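Triabin (Triatoma pallidipennis, PDB 1AVG) inhibits thrombin by forming a 1:1 non-covalent complex with it, which blocks thrombin-induced platelet aggregation and fibrin formation while leaving amidolytic activity nearly intact. Local coordinates at residues G23-A28 against G49-V54; P36-K41 against N59-N64; L108-I113 against D122-F127. One frame throughout, in Å; residues are numbered along the deposited sequence.

Contact 1: residues G23-A28 against G49-V54; sequences GTWYLA and GFTQIV
Trp25 and Ile53 lie side by side, bridge partners on two parallel strands, a departure from the all-antiparallel meander of the classical lipocalin barrel. The stretch Gly23-Thr24-Trp25 matches the Gly-X-Trp signature with which the first lipocalin strand begins, and strand 51-54 runs beside it at 19°. Four backbone hydrogen bonds stitch the pair: Gln52 N gives to Gly23 O, Trp25 N to Gln52 O, Val54 N to Trp25 O and Leu27 N to Val54 O (2.8 Å). In parallel fashion Trp25 uses both N and O, and reaches two different residues.

Its side chain shows how one residue can serve strand and barrel floor at once. CB lies 4.0 Å from Ile53 CD1. With CG opposite its own carbonyl carbon and beside the backbone N (chi1 -70°), the indole presents its CD1 edge to Thr51 CG2, 3.7 Å away and in the ring plane. Beyond, NE1 hydrogen-bonds to Phe20 O, the ring stacks on Phe20, and Arg129 makes a cation-pi contact, the Trp-Arg pairing familiar from lipocalins. Further along the same face, Leu27 CD2 comes within 4.3 Å of Ile53 CG2.

The opposite face carries Thr24, Gln52, Tyr26 and Val54, and is covered by helix 138-141. The Tyr26 and Val54 side chains run alongside one another in the same direction, with Tyr26 CD2 3.7 Å from Val54 CB; the phenol OH hydrogen-bonds to Ala138 N. Nearer the start of the strands the contact is polar: Thr24 OG1 donates to Gln52 OE1 over 3.0 Å, meeting a lone pair in the carbonyl plane at a C=O...O angle of 134°.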
# COMPACT_ATOMS: atom_id res chain seq x y z
N GLY C 23 18.08 8.56 -20.89
CA GLY C 23 17.42 7.30 -21.22
C GLY C 23 15.99 7.39 -21.71
O GLY C 23 15.55 8.41 -22.26
N THR C 24 15.26 6.29 -21.52
CA THR C 24 13.88 6.19 -21.95
C THR C 24 12.95 5.82 -20.79
O THR C 24 13.27 4.96 -19.97
CB THR C 24 13.73 5.12 -23.06
OG1 THR C 24 14.65 5.41 -24.14
CG2 THR C 24 12.31 5.09 -23.61
N TRP C 25 11.82 6.51 -20.72
CA TRP C 25 10.80 6.28 -19.72
C TRP C 25 9.53 6.05 -20.51
O TRP C 25 9.30 6.69 -21.53
CB TRP C 25 10.59 7.51 -18.84
CG TRP C 25 11.72 7.82 -17.91
CD1 TRP C 25 12.70 8.76 -18.09
CD2 TRP C 25 11.94 7.27 -16.60
NE1 TRP C 25 13.50 8.84 -16.98
CE2 TRP C 25 13.05 7.94 -16.05
CE3 TRP C 25 11.29 6.29 -15.84
CZ2 TRP C 25 13.53 7.65 -14.76
CZ3 TRP C 25 11.77 6.00 -14.57
CH2 TRP C 25 12.88 6.68 -14.04
N TYR C 26 8.72 5.10 -20.07
CA TYR C 26 7.46 4.79 -20.72
C TYR C 26 6.36 5.26 -19.78
O TYR C 26 6.44 5.05 -18.58
CB TYR C 26 7.35 3.29 -20.97
CG TYR C 26 8.27 2.80 -22.06
CD1 TYR C 26 9.58 2.42 -21.77
CD2 TYR C 26 7.83 2.69 -23.37
CE1 TYR C 26 10.42 1.94 -22.77
CE2 TYR C 26 8.65 2.22 -24.37
CZ TYR C 26 9.95 1.84 -24.07
OH TYR C 26 10.75 1.32 -25.06
N LEU C 27 5.34 5.90 -20.32
CA LEU C 27 4.26 6.43 -19.52
C LEU C 27 2.88 6.10 -20.11
O LEU C 27 2.52 6.61 -21.16
CB LEU C 27 4.46 7.94 -19.39
CG LEU C 27 3.34 8.92 -19.06
CD1 LEU C 27 2.74 8.65 -17.70
CD2 LEU C 27 3.92 10.31 -19.10
N ALA C 28 2.15 5.21 -19.44
CA ALA C 28 0.82 4.81 -19.90
C ALA C 28 -0.22 5.49 -19.04
O ALA C 28 0.02 5.77 -17.86
CB ALA C 28 0.65 3.31 -19.82
N GLY C 49 21.04 15.51 -22.04
CA GLY C 49 20.00 14.66 -21.48
C GLY C 49 18.86 14.32 -22.42
O GLY C 49 17.69 14.50 -22.07
N PHE C 50 19.20 13.82 -23.60
CA PHE C 50 18.22 13.44 -24.62
C PHE C 50 17.39 12.27 -24.10
O PHE C 50 17.70 11.10 -24.35
CB PHE C 50 18.95 13.06 -25.91
CG PHE C 50 18.05 12.75 -27.07
CD1 PHE C 50 17.44 13.78 -27.78
CD2 PHE C 50 17.84 11.44 -27.48
CE1 PHE C 50 16.65 13.51 -28.89
CE2 PHE C 50 17.05 11.16 -28.59
CZ PHE C 50 16.45 12.19 -29.30
N THR C 51 16.35 12.60 -23.34
CA THR C 51 15.47 11.59 -22.76
C THR C 51 14.27 11.35 -23.65
O THR C 51 13.67 12.30 -24.15
CB THR C 51 14.95 12.06 -21.41
OG1 THR C 51 16.00 12.73 -20.70
CG2 THR C 51 14.47 10.87 -20.59
N GLN C 52 13.92 10.09 -23.85
CA GLN C 52 12.77 9.76 -24.67
C GLN C 52 11.64 9.29 -23.78
O GLN C 52 11.77 8.29 -23.07
CB GLN C 52 13.13 8.65 -25.66
CG GLN C 52 14.36 8.92 -26.50
CD GLN C 52 14.71 7.75 -27.39
OE1 GLN C 52 14.74 6.60 -26.94
NE2 GLN C 52 14.96 8.03 -28.66
N ILE C 53 10.56 10.06 -23.76
CA ILE C 53 9.39 9.71 -22.96
C ILE C 53 8.39 9.19 -23.98
O ILE C 53 8.05 9.89 -24.93
CB ILE C 53 8.77 10.94 -22.25
CG1 ILE C 53 9.82 11.72 -21.45
CG2 ILE C 53 7.62 10.49 -21.36
CD1 ILE C 53 10.02 11.28 -20.03
N VAL C 54 8.01 7.93 -23.85
CA VAL C 54 7.03 7.35 -24.75
C VAL C 54 5.72 7.38 -23.97
O VAL C 54 5.60 6.69 -22.96
CB VAL C 54 7.41 5.90 -25.11
CG1 VAL C 54 6.31 5.24 -25.92
CG2 VAL C 54 8.70 5.89 -25.91

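Contact 2: residues P36-K41 against N59-N64; sequences PAVCQK and NKFESN
Pro36, Val38 and Phe61 form a packing contact without a single hydrogen bond, in which the loop 59-64 lies against the beginning of strand 37-41 at one end of the barrel. Phe61 supplies its apolar centre. Its ring crosses the Val38 side chain at about a right angle, with CD2 3.7 Å from Val38 CG1. The other Val38 branch, CG2, rests against Phe61 CB, also at 3.7 Å, so one methyl meets the ring and the other its CB. The phenylalanine CG stands opposite its own carbonyl carbon (chi1 -66°), which carries the ring inward toward the end of the Gln40 side chain. Tyr58 meets the same ring edge-to-face, and Phe67 adds another aromatic side chain at about 45°.

The topology explains why a loop should lie here. Strand 37-43 sits between strands 51-56 and 66-71, the rearranged strand order that sets triabin apart from classical lipocalins, and the connection between those two strands must pass over its start. Backbone hydrogen bonds join Val38 to Glu55 and Cys39 to Phe67, on the two neighbouring strands.

At the outer part of the contact Pro36, which follows a cis peptide bond, turns its ring toward the loop. Pro36 CB packs 3.6 Å from Ser63 CA, while Pro36 CG leans on the carbonyl O of Phe61.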
# COMPACT_ATOMS: atom_id res chain seq x y z
N PRO C 36 -3.36 6.40 -28.47
CA PRO C 36 -2.18 6.58 -29.32
C PRO C 36 -0.88 6.41 -28.54
O PRO C 36 -0.84 6.69 -27.34
CB PRO C 36 -2.34 8.02 -29.82
CG PRO C 36 -3.01 8.68 -28.69
CD PRO C 36 -4.06 7.68 -28.29
N ALA C 37 0.18 5.96 -29.22
CA ALA C 37 1.53 6.19 -28.73
C ALA C 37 2.15 7.45 -29.35
O ALA C 37 1.91 7.77 -30.51
CB ALA C 37 2.40 4.97 -29.00
N VAL C 38 2.94 8.18 -28.56
CA VAL C 38 3.60 9.41 -28.99
C VAL C 38 5.00 9.50 -28.35
O VAL C 38 5.15 9.30 -27.15
CB VAL C 38 2.71 10.62 -28.61
CG1 VAL C 38 3.46 11.63 -27.78
CG2 VAL C 38 2.14 11.27 -29.85
N CYS C 39 6.04 9.72 -29.14
CA CYS C 39 7.39 9.83 -28.58
C CYS C 39 7.81 11.28 -28.43
O CYS C 39 7.75 12.06 -29.38
CB CYS C 39 8.43 9.10 -29.44
SG CYS C 39 10.14 9.35 -28.83
N GLN C 40 8.25 11.63 -27.23
CA GLN C 40 8.69 12.99 -26.92
C GLN C 40 10.16 12.94 -26.57
O GLN C 40 10.57 12.15 -25.72
CB GLN C 40 7.90 13.53 -25.73
CG GLN C 40 6.41 13.61 -25.96
CD GLN C 40 5.60 13.55 -24.69
OE1 GLN C 40 4.41 13.23 -24.71
NE2 GLN C 40 6.22 13.87 -23.56
N LYS C 41 10.96 13.75 -27.24
CA LYS C 41 12.39 13.80 -26.97
C LYS C 41 12.67 15.05 -26.17
O LYS C 41 12.34 16.16 -26.59
CB LYS C 41 13.18 13.77 -28.27
CG LYS C 41 13.04 12.42 -28.95
CD LYS C 41 13.38 12.43 -30.43
CE LYS C 41 13.15 11.03 -31.00
NZ LYS C 41 13.40 10.92 -32.46
N ASN C 59 -5.46 10.59 -25.13
CA ASN C 59 -6.39 10.96 -26.19
C ASN C 59 -6.20 12.33 -26.85
O ASN C 59 -6.79 12.59 -27.90
CB ASN C 59 -7.83 10.86 -25.67
CG ASN C 59 -7.99 11.45 -24.28
OD1 ASN C 59 -7.71 12.63 -24.06
ND2 ASN C 59 -8.39 10.62 -23.33
N LYS C 60 -5.38 13.20 -26.25
CA LYS C 60 -5.15 14.52 -26.82
C LYS C 60 -4.08 14.54 -27.92
O LYS C 60 -3.99 15.51 -28.68
CB LYS C 60 -4.76 15.51 -25.71
CG LYS C 60 -5.71 15.53 -24.53
CD LYS C 60 -6.80 16.57 -24.66
CE LYS C 60 -6.26 17.97 -24.37
NZ LYS C 60 -7.34 19.01 -24.37
N PHE C 61 -3.29 13.46 -28.02
CA PHE C 61 -2.22 13.36 -29.02
C PHE C 61 -2.58 12.49 -30.23
O PHE C 61 -3.31 11.52 -30.12
CB PHE C 61 -0.95 12.78 -28.38
CG PHE C 61 -0.31 13.68 -27.35
CD1 PHE C 61 -0.41 15.06 -27.43
CD2 PHE C 61 0.39 13.12 -26.29
CE1 PHE C 61 0.18 15.87 -26.47
CE2 PHE C 61 0.98 13.93 -25.32
CZ PHE C 61 0.88 15.30 -25.42
N GLU C 62 -2.02 12.83 -31.38
CA GLU C 62 -2.25 12.05 -32.58
C GLU C 62 -1.23 10.91 -32.56
O GLU C 62 -0.09 11.11 -32.16
CB GLU C 62 -2.09 12.92 -33.82
CG GLU C 62 -3.23 12.78 -34.81
CD GLU C 62 -4.57 13.02 -34.16
OE1 GLU C 62 -4.72 14.07 -33.50
OE2 GLU C 62 -5.46 12.16 -34.29
N SER C 63 -1.65 9.74 -33.04
CA SER C 63 -0.83 8.53 -33.07
C SER C 63 0.53 8.54 -33.77
O SER C 63 1.45 7.82 -33.36
CB SER C 63 -1.65 7.37 -33.63
OG SER C 63 -2.20 7.73 -34.89
N ASN C 64 0.64 9.28 -34.87
CA ASN C 64 1.91 9.32 -35.61
C ASN C 64 2.63 10.65 -35.50
O ASN C 64 3.15 11.15 -36.50
CB ASN C 64 1.66 9.00 -37.08
CG ASN C 64 1.51 7.53 -37.34
OD1 ASN C 64 2.49 6.78 -37.31
ND2 ASN C 64 0.29 7.10 -37.60

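Contact 3: residues L108-I113 against D122-F127; sequences LVCRSI and DRYLVF. Unlike the reference sequence in segment 122-127: Arg123 (reference Asp), Phe127 (reference Leu).
Tyr124 receives Cys110 SG over one face of its ring, the sulfur lying 4.0 Å from the ring centroid and displaced toward the rim, 25° from the normal. Phe127 instead offers an edge: its CE1 is 3.5 Å from Val109 CB, which lies near the ring plane. The third flat group, the Arg111 guanidinium, has Leu125 CD1 over one face, 3.3 Å from Arg111 NH1. The arginine, bent at chi3, curves round this one methyl, touching it from CB to the guanidinium.

These side chains belong to the antiparallel hairpin of strands 106-115 and 122-128 in the calycin barrel. Val109 with Leu125 and Arg111 with Arg123 are the hydrogen-bonded pairs, each joined by two backbone bonds, such as Leu125 N to Val109 O at 2.7 Å. The non-hydrogen-bonded pair between them sets Cys110 beside Tyr124, and the next one beyond sets Ser112 beside Asp122. Ser112 OG donates to Asp122 OD2 over 3.0 Å, approaching from above the carboxylate plane, and Cys6 N reaches the same oxygen. Cys6 is also the disulfide partner of Cys110, while the Tyr124 hydroxyl hydrogen-bonds to Glu9 OE2.

The chemistry thus differs by face. One side fastens the N-terminal segment by disulfide, carboxylate and phenol, and its Leu108 and Val126 pack against a neighbouring protein chain; on the other, the buried Arg111 charge is probably balanced by its salt bridge to Glu55 and eased by cation-pi contact with Tyr58.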
# COMPACT_ATOMS: atom_id res chain seq x y z
N LEU C 108 6.85 8.99 -9.68
CA LEU C 108 5.53 9.59 -9.56
C LEU C 108 5.81 11.07 -9.83
O LEU C 108 6.77 11.62 -9.29
CB LEU C 108 5.00 9.38 -8.14
CG LEU C 108 3.50 9.55 -7.81
CD1 LEU C 108 3.32 10.62 -6.76
CD2 LEU C 108 2.66 9.84 -9.05
N VAL C 109 5.01 11.70 -10.68
CA VAL C 109 5.24 13.10 -11.07
C VAL C 109 3.92 13.84 -11.31
O VAL C 109 2.95 13.26 -11.79
CB VAL C 109 6.08 13.15 -12.41
CG1 VAL C 109 6.17 14.55 -12.95
CG2 VAL C 109 7.48 12.60 -12.18
N CYS C 110 3.86 15.11 -10.92
CA CYS C 110 2.65 15.89 -11.17
C CYS C 110 2.97 16.70 -12.42
O CYS C 110 3.98 17.40 -12.45
CB CYS C 110 2.34 16.82 -10.00
SG CYS C 110 0.63 17.45 -10.03
N ARG C 111 2.15 16.55 -13.45
CA ARG C 111 2.36 17.23 -14.72
C ARG C 111 1.27 18.22 -15.09
O ARG C 111 0.08 17.95 -14.94
CB ARG C 111 2.49 16.18 -15.81
CG ARG C 111 2.58 16.67 -17.24
CD ARG C 111 3.35 15.62 -18.01
NE ARG C 111 2.82 15.22 -19.32
CZ ARG C 111 1.55 14.99 -19.60
NH1 ARG C 111 0.60 15.14 -18.68
NH2 ARG C 111 1.23 14.44 -20.76
N SER C 112 1.70 19.39 -15.55
CA SER C 112 0.78 20.41 -16.00
C SER C 112 1.04 20.60 -17.47
O SER C 112 2.15 20.95 -17.87
CB SER C 112 1.02 21.73 -15.27
OG SER C 112 0.74 21.58 -13.89
N ILE C 113 0.05 20.26 -18.29
CA ILE C 113 0.20 20.44 -19.73
C ILE C 113 -0.66 21.64 -20.05
O ILE C 113 -1.76 21.80 -19.51
CB ILE C 113 -0.28 19.21 -20.59
CG1 ILE C 113 -0.49 17.96 -19.73
CG2 ILE C 113 0.75 18.88 -21.65
CD1 ILE C 113 -1.90 17.78 -19.20
N ASP C 122 -3.75 19.40 -14.92
CA ASP C 122 -2.87 18.74 -13.96
C ASP C 122 -3.25 17.29 -13.72
O ASP C 122 -4.41 16.97 -13.51
CB ASP C 122 -2.92 19.45 -12.61
CG ASP C 122 -2.58 20.92 -12.70
OD1 ASP C 122 -3.31 21.65 -13.40
OD2 ASP C 122 -1.60 21.34 -12.06
N ARG C 123 -2.24 16.44 -13.66
CA ARG C 123 -2.49 15.03 -13.43
C ARG C 123 -1.24 14.34 -12.89
O ARG C 123 -0.11 14.63 -13.30
CB ARG C 123 -2.97 14.40 -14.74
CG ARG C 123 -3.45 12.96 -14.65
CD ARG C 123 -4.15 12.56 -15.95
NE ARG C 123 -4.28 11.11 -16.12
CZ ARG C 123 -4.85 10.53 -17.17
NH1 ARG C 123 -5.35 11.27 -18.16
NH2 ARG C 123 -4.91 9.21 -17.25
N TYR C 124 -1.44 13.50 -11.88
CA TYR C 124 -0.36 12.74 -11.26
C TYR C 124 -0.10 11.53 -12.14
O TYR C 124 -0.99 10.71 -12.35
CB TYR C 124 -0.75 12.31 -9.84
CG TYR C 124 -0.97 13.47 -8.88
CD1 TYR C 124 0.11 14.08 -8.22
CD2 TYR C 124 -2.25 13.97 -8.63
CE1 TYR C 124 -0.10 15.16 -7.35
CE2 TYR C 124 -2.46 15.04 -7.76
CZ TYR C 124 -1.38 15.63 -7.12
OH TYR C 124 -1.61 16.70 -6.27
N LEU C 125 1.11 11.44 -12.68
CA LEU C 125 1.49 10.37 -13.58
C LEU C 125 2.65 9.54 -13.04
O LEU C 125 3.39 10.00 -12.18
CB LEU C 125 1.88 10.96 -14.94
CG LEU C 125 0.94 11.96 -15.60
CD1 LEU C 125 1.67 12.64 -16.75
CD2 LEU C 125 -0.31 11.27 -16.09
N VAL C 126 2.81 8.33 -13.58
CA VAL C 126 3.87 7.43 -13.18
C VAL C 126 4.72 7.02 -14.38
O VAL C 126 4.24 6.33 -15.28
CB VAL C 126 3.30 6.16 -12.51
CG1 VAL C 126 4.40 5.11 -12.34
CG2 VAL C 126 2.69 6.50 -11.18
N PHE C 127 5.98 7.46 -14.40
CA PHE C 127 6.90 7.14 -15.49
C PHE C 127 7.59 5.83 -15.15
O PHE C 127 8.19 5.70 -14.09
CB PHE C 127 7.96 8.24 -15.65
CG PHE C 127 7.41 9.59 -16.08
CD1 PHE C 127 6.83 10.45 -15.16
CD2 PHE C 127 7.55 10.02 -17.40
CE1 PHE C 127 6.40 11.73 -15.54
CE2 PHE C 127 7.12 11.30 -17.79
CZ PHE C 127 6.55 12.15 -16.86

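How the contacts relate
From the N terminus, segment 23-28 comes first and 36-41 follows before contact 1 closes at 49-54; contact 2 then closes at 59-64, so the two cross. They share an interface, where Ile53 N probably hydrogen-bonds to Gln40 O and joins strands 51-56 and 37-43. Contact 3 comes later, in series with both, and closes a short hairpin at the end of the sheet order. There the barrel comes full circle: Phe127 packs on Trp25, Leu27 and Ile53 of contact 1, and Tyr26 shares a backbone hydrogen bond with Glu128. Contacts 2 and 3 do not touch, their nearest atoms being about 5 Å apart.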